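Side-chain contacts in 5,10-methylenetetrahydrofolate dehydrogenase (Bombyx mori, PDB 5ZF1), which probably catalyses the NADP+-dependent oxidation of 5,10-methylenetetrahydrofolate to 5,10-methenyltetrahydrofolate in one-carbon metabolism: residues 10-13 / 14-17; 290-293 / 294-298. All blocks are in the same frame, centred on the assembly; numbering follows the deposited sequence.

Contact 1 of 2, residues 10-13 / 14-17; sequences LAME and IKKE
Leu10 to Glu13 and Ile14 to Glu17 form successive turns of the alpha-helix 7-26, in the catalytic region of the tetrahydrofolate dehydrogenase/cyclohydrolase fold. Each carbonyl of the first turn accepts the amide four residues on: Leu10 O from Ile14 N, Ala11 O from Lys15 N, Met12 O from Lys16 N and Glu13 O from Glu17 N. The shortest of these bonds, Lys15 N to Ala11 O at 2.7 Å, also lies beneath the lysine's own aliphatic chain. With CG anti to the carbonyl carbon (chi1 -80°) and a bend at chi3, Lys15 folds back until CE lies 3.4 Å from Ala11 O, while NZ comes to 4.0 Å from Met12 CE. Cut back to an alanine here, the chain would lose everything beyond CB, which would probably leave Ala11 O less covered and open a gap beside Met12 CE and Phe59 of helix 44-60. The extended Lys16 chain brings its CE to 3.7 Å from Met12 CG. Glu17 OE1 is paired with Arg151 of helix 140-151 in a salt bridge, which probably eases the nearness of Glu13, whose OE1 stands 5.2 Å from Glu17 OE2. Leu10 and Ile14 both touch Met280 of helix 277-298 and Arg151, and on this buried side the branch carbon CG of Leu10 lies 4.0 Å from the CD1 end of Ile14.

Contact 2 of 2, residues 290-293 / 294-298; sequences FQAA and QSQAN
Regular alpha-helical bonds join Phe290 to Gln294, Gln291 to Ser295, Ala292 to Gln296 and Ala293 to Ala297, each carbonyl taking the amide four residues further along near the C-terminal end of helix 277-298. Among the side chains, Gln294 lays its NE2 over Phe290. With CG anti to the carbonyl carbon (chi1 -60°), Gln294 runs out extended, which carries NE2 over the centre of the phenyl ring, 3.1 Å above its plane. The amide plane is nearly parallel to the ring, 21° apart, with CD lying by the CE1-CZ edge. The same NE2 makes a weak hydrogen bond of 3.4 Å to Phe290 O, which already accepts Gln294 N. Trp25 of helix 7-26 meets the Phe290 ring edge-to-face. Around the helix, in one of its two conformers, Ser295 OG reaches two waters, so these bridges to Gln291 are provisional: one water donates to Gln291 O at 2.9 Å, the other accepts from Gln291 NE2 at 3.0 Å. That NE2 also bonds to Thr136 O. Gln296 passes its chain beside Ala292, with CG 3.1 Å from Ala292 O, and its NE2 binds the backbone oxygens of Asp92 and Glu116. The polar ends thus do different work: Gln294 NE2 turns to the ring and, weakly, to a carbonyl of its own helix, while the amides of Gln291 and Gln296 tie that helix to other parts of the chain.

How the contacts relate
From the N terminus, the chain enters contact 1 early in helix 7-26 and reaches contact 2 only near the end of helix 277-298. Each spans adjoining turns of one helix and closes no long loop; the two stand in series, neither nested nor crossed. Their centres are 20 Å apart and their nearest atoms about 7 Å, without touching. What relates them is the pairing of the two helices: residues 10-17 rest on an earlier part of helix 277-298, whereas residues 290-297 meet a later part of helix 7-26. The first and last helices, from the catalytic and the NAD(P)-binding regions, are thereby packed together.

Contact 1 of 2, residues 10-13 / 14-17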
loop_
_atom_site.group_PDB
_atom_site.type_symbol
_atom_site.label_atom_id
_atom_site.label_comp_id
_atom_site.label_asym_id
_atom_site.label_seq_id
_atom_site.Cartn_x
_atom_site.Cartn_y
_atom_site.Cartn_z
ATOM N N LEU B 10 3.958 21.195 18.782
ATOM C CA LEU B 10 2.776 20.362 18.582
ATOM C C LEU B 10 2.882 19.062 19.369
ATOM O O LEU B 10 1.889 18.593 19.944
ATOM C CB LEU B 10 2.585 20.066 17.095
ATOM C CG LEU B 10 1.349 19.234 16.743
ATOM C CD1 LEU B 10 0.098 19.893 17.295
ATOM C CD2 LEU B 10 1.227 19.024 15.234
ATOM N N ALA B 11 4.070 18.457 19.381
ATOM C CA ALA B 11 4.264 17.216 20.123
ATOM C C ALA B 11 3.984 17.423 21.605
ATOM O O ALA B 11 3.374 16.569 22.253
ATOM C CB ALA B 11 5.684 16.693 19.921
ATOM N N MET B 12 4.428 18.553 22.154
ATOM C CA MET B 12 4.083 18.887 23.534
ATOM C C MET B 12 2.569 18.930 23.736
ATOM O O MET B 12 2.048 18.336 24.688
ATOM C CB MET B 12 4.722 20.217 23.938
ATOM C CG MET B 12 4.580 20.534 25.429
ATOM S SD MET B 12 5.165 19.192 26.498
ATOM C CE MET B 12 6.799 18.902 25.814
ATOM N N GLU B 13 1.843 19.615 22.842
ATOM C CA GLU B 13 0.382 19.643 22.934
ATOM C C GLU B 13 -0.192 18.236 22.930
ATOM O O GLU B 13 -1.033 17.888 23.761
ATOM C CB GLU B 13 -0.218 20.439 21.771
ATOM C CG GLU B 13 0.083 21.922 21.749
ATOM C CD GLU B 13 -0.584 22.618 20.568
ATOM O OE1 GLU B 13 -1.768 22.323 20.289
ATOM O OE2 GLU B 13 0.080 23.450 19.913
ATOM N N ILE B 14 0.267 17.410 21.988
ATOM C CA ILE B 14 -0.208 16.036 21.868
ATOM C C ILE B 14 0.123 15.227 23.123
ATOM O O ILE B 14 -0.718 14.470 23.627
ATOM C CB ILE B 14 0.396 15.411 20.590
ATOM C CG1 ILE B 14 -0.342 15.932 19.354
ATOM C CG2 ILE B 14 0.359 13.911 20.633
ATOM C CD1 ILE B 14 0.368 15.630 18.062
ATOM N N LYS B 15 1.348 15.365 23.642
ATOM C CA LYS B 15 1.741 14.606 24.827
ATOM C C LYS B 15 0.923 15.017 26.046
ATOM O O LYS B 15 0.605 14.175 26.890
ATOM C CB LYS B 15 3.234 14.774 25.088
ATOM C CG LYS B 15 4.104 13.887 24.195
ATOM C CD LYS B 15 5.588 14.066 24.467
ATOM C CE LYS B 15 6.084 15.425 23.982
ATOM N NZ LYS B 15 7.573 15.472 23.977
ATOM N N LYS B 16 0.544 16.293 26.136
ATOM C CA LYS B 16 -0.318 16.726 27.235
ATOM C C LYS B 16 -1.703 16.108 27.127
ATOM O O LYS B 16 -2.271 15.672 28.136
ATOM C CB LYS B 16 -0.413 18.248 27.266
ATOM C CG LYS B 16 0.893 18.941 27.617
ATOM C CD LYS B 16 0.679 20.440 27.782
ATOM C CE LYS B 16 1.995 21.177 27.983
ATOM N NZ LYS B 16 1.774 22.641 28.178
ATOM N N GLU B 17 -2.267 16.067 25.912
ATOM C CA GLU B 17 -3.560 15.418 25.722
ATOM C C GLU B 17 -3.481 13.938 26.050
ATOM O O GLU B 17 -4.353 13.399 26.735
ATOM C CB GLU B 17 -4.052 15.614 24.286
ATOM C CG GLU B 17 -4.392 17.040 23.929
ATOM C CD GLU B 17 -4.611 17.224 22.439
ATOM O OE1 GLU B 17 -4.722 16.209 21.713
ATOM O OE2 GLU B 17 -4.675 18.389 21.998
#

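Contact 2 of 2, residues 290-293 / 294-298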
loop_
_atom_site.group_PDB
_atom_site.type_symbol
_atom_site.label_atom_id
_atom_site.label_comp_id
_atom_site.label_asym_id
_atom_site.label_seq_id
_atom_site.Cartn_x
_atom_site.Cartn_y
_atom_site.Cartn_z
ATOM N N PHE B 290 -0.644 3.513 23.466
ATOM C CA PHE B 290 -1.955 3.676 24.082
ATOM C C PHE B 290 -3.043 3.014 23.242
ATOM O O PHE B 290 -3.918 2.325 23.781
ATOM C CB PHE B 290 -2.231 5.166 24.280
ATOM C CG PHE B 290 -3.543 5.470 24.963
ATOM C CD1 PHE B 290 -4.073 4.602 25.912
ATOM C CD2 PHE B 290 -4.241 6.632 24.653
ATOM C CE1 PHE B 290 -5.272 4.889 26.522
ATOM C CE2 PHE B 290 -5.436 6.919 25.270
ATOM C CZ PHE B 290 -5.951 6.051 26.208
ATOM N N GLN B 291 -3.004 3.208 21.916
ATOM C CA GLN B 291 -3.968 2.540 21.044
ATOM C C GLN B 291 -3.890 1.025 21.185
ATOM O O GLN B 291 -4.922 0.349 21.251
ATOM C CB GLN B 291 -3.723 2.952 19.589
ATOM C CG GLN B 291 -4.684 2.358 18.572
ATOM C CD GLN B 291 -4.100 2.402 17.159
ATOM O OE1 GLN B 291 -3.376 3.330 16.817
ATOM N NE2 GLN B 291 -4.439 1.421 16.336
ATOM N N ALA B 292 -2.677 0.469 21.205
ATOM C CA ALA B 292 -2.536 -0.979 21.325
ATOM C C ALA B 292 -3.061 -1.473 22.668
ATOM O O ALA B 292 -3.779 -2.478 22.732
ATOM C CB ALA B 292 -1.080 -1.390 21.133
ATOM N N ALA B 293 -2.718 -0.776 23.752
ATOM C CA ALA B 293 -3.183 -1.199 25.071
ATOM C C ALA B 293 -4.701 -1.211 25.142
ATOM O O ALA B 293 -5.292 -2.102 25.763
ATOM C CB ALA B 293 -2.601 -0.292 26.161
ATOM N N GLN B 294 -5.357 -0.234 24.505
ATOM C CA GLN B 294 -6.817 -0.224 24.521
ATOM C C GLN B 294 -7.385 -1.384 23.718
ATOM O O GLN B 294 -8.333 -2.045 24.158
ATOM C CB GLN B 294 -7.349 1.092 23.972
ATOM C CG GLN B 294 -6.918 2.321 24.734
ATOM C CD GLN B 294 -7.498 3.565 24.116
ATOM O OE1 GLN B 294 -8.704 3.794 24.175
ATOM N NE2 GLN B 294 -6.649 4.356 23.476
ATOM N N SER B 295 -6.821 -1.645 22.533
ATOM C CA SER B 295 -7.309 -2.740 21.698
ATOM C C SER B 295 -7.193 -4.075 22.416
ATOM O O SER B 295 -8.097 -4.915 22.341
ATOM C CB SER B 295 -6.526 -2.793 20.384
ATOM O OG SER B 295 -6.795 -1.667 19.572
ATOM N N GLN B 296 -6.069 -4.296 23.101
ATOM C CA GLN B 296 -5.864 -5.570 23.781
ATOM C C GLN B 296 -6.830 -5.722 24.946
ATOM O O GLN B 296 -7.361 -6.812 25.182
ATOM C CB GLN B 296 -4.417 -5.690 24.258
ATOM C CG GLN B 296 -3.396 -5.563 23.127
ATOM C CD GLN B 296 -2.018 -5.180 23.619
ATOM O OE1 GLN B 296 -1.766 -5.151 24.824
ATOM N NE2 GLN B 296 -1.111 -4.888 22.685
ATOM N N ALA B 297 -7.076 -4.632 25.673
ATOM C CA ALA B 297 -8.028 -4.684 26.779
ATOM C C ALA B 297 -9.444 -4.928 26.284
ATOM O O ALA B 297 -10.235 -5.582 26.973
ATOM C CB ALA B 297 -7.964 -3.392 27.591
ATOM N N ASN B 298 -9.778 -4.415 25.097
ATOM C CA ASN B 298 -11.105 -4.637 24.527
ATOM C C ASN B 298 -11.298 -6.098 24.129
ATOM O O ASN B 298 -12.336 -6.700 24.425
ATOM C CB ASN B 298 -11.320 -3.723 23.318
ATOM C CG ASN B 298 -11.676 -2.301 23.711
ATOM O OD1 ASN B 298 -12.128 -2.044 24.828
ATOM N ND2 ASN B 298 -11.479 -1.366 22.788
HETATM O O HOH W 1 -7.585 1.031 20.206
HETATM O O HOH W 2 -4.589 -1.185 17.772
#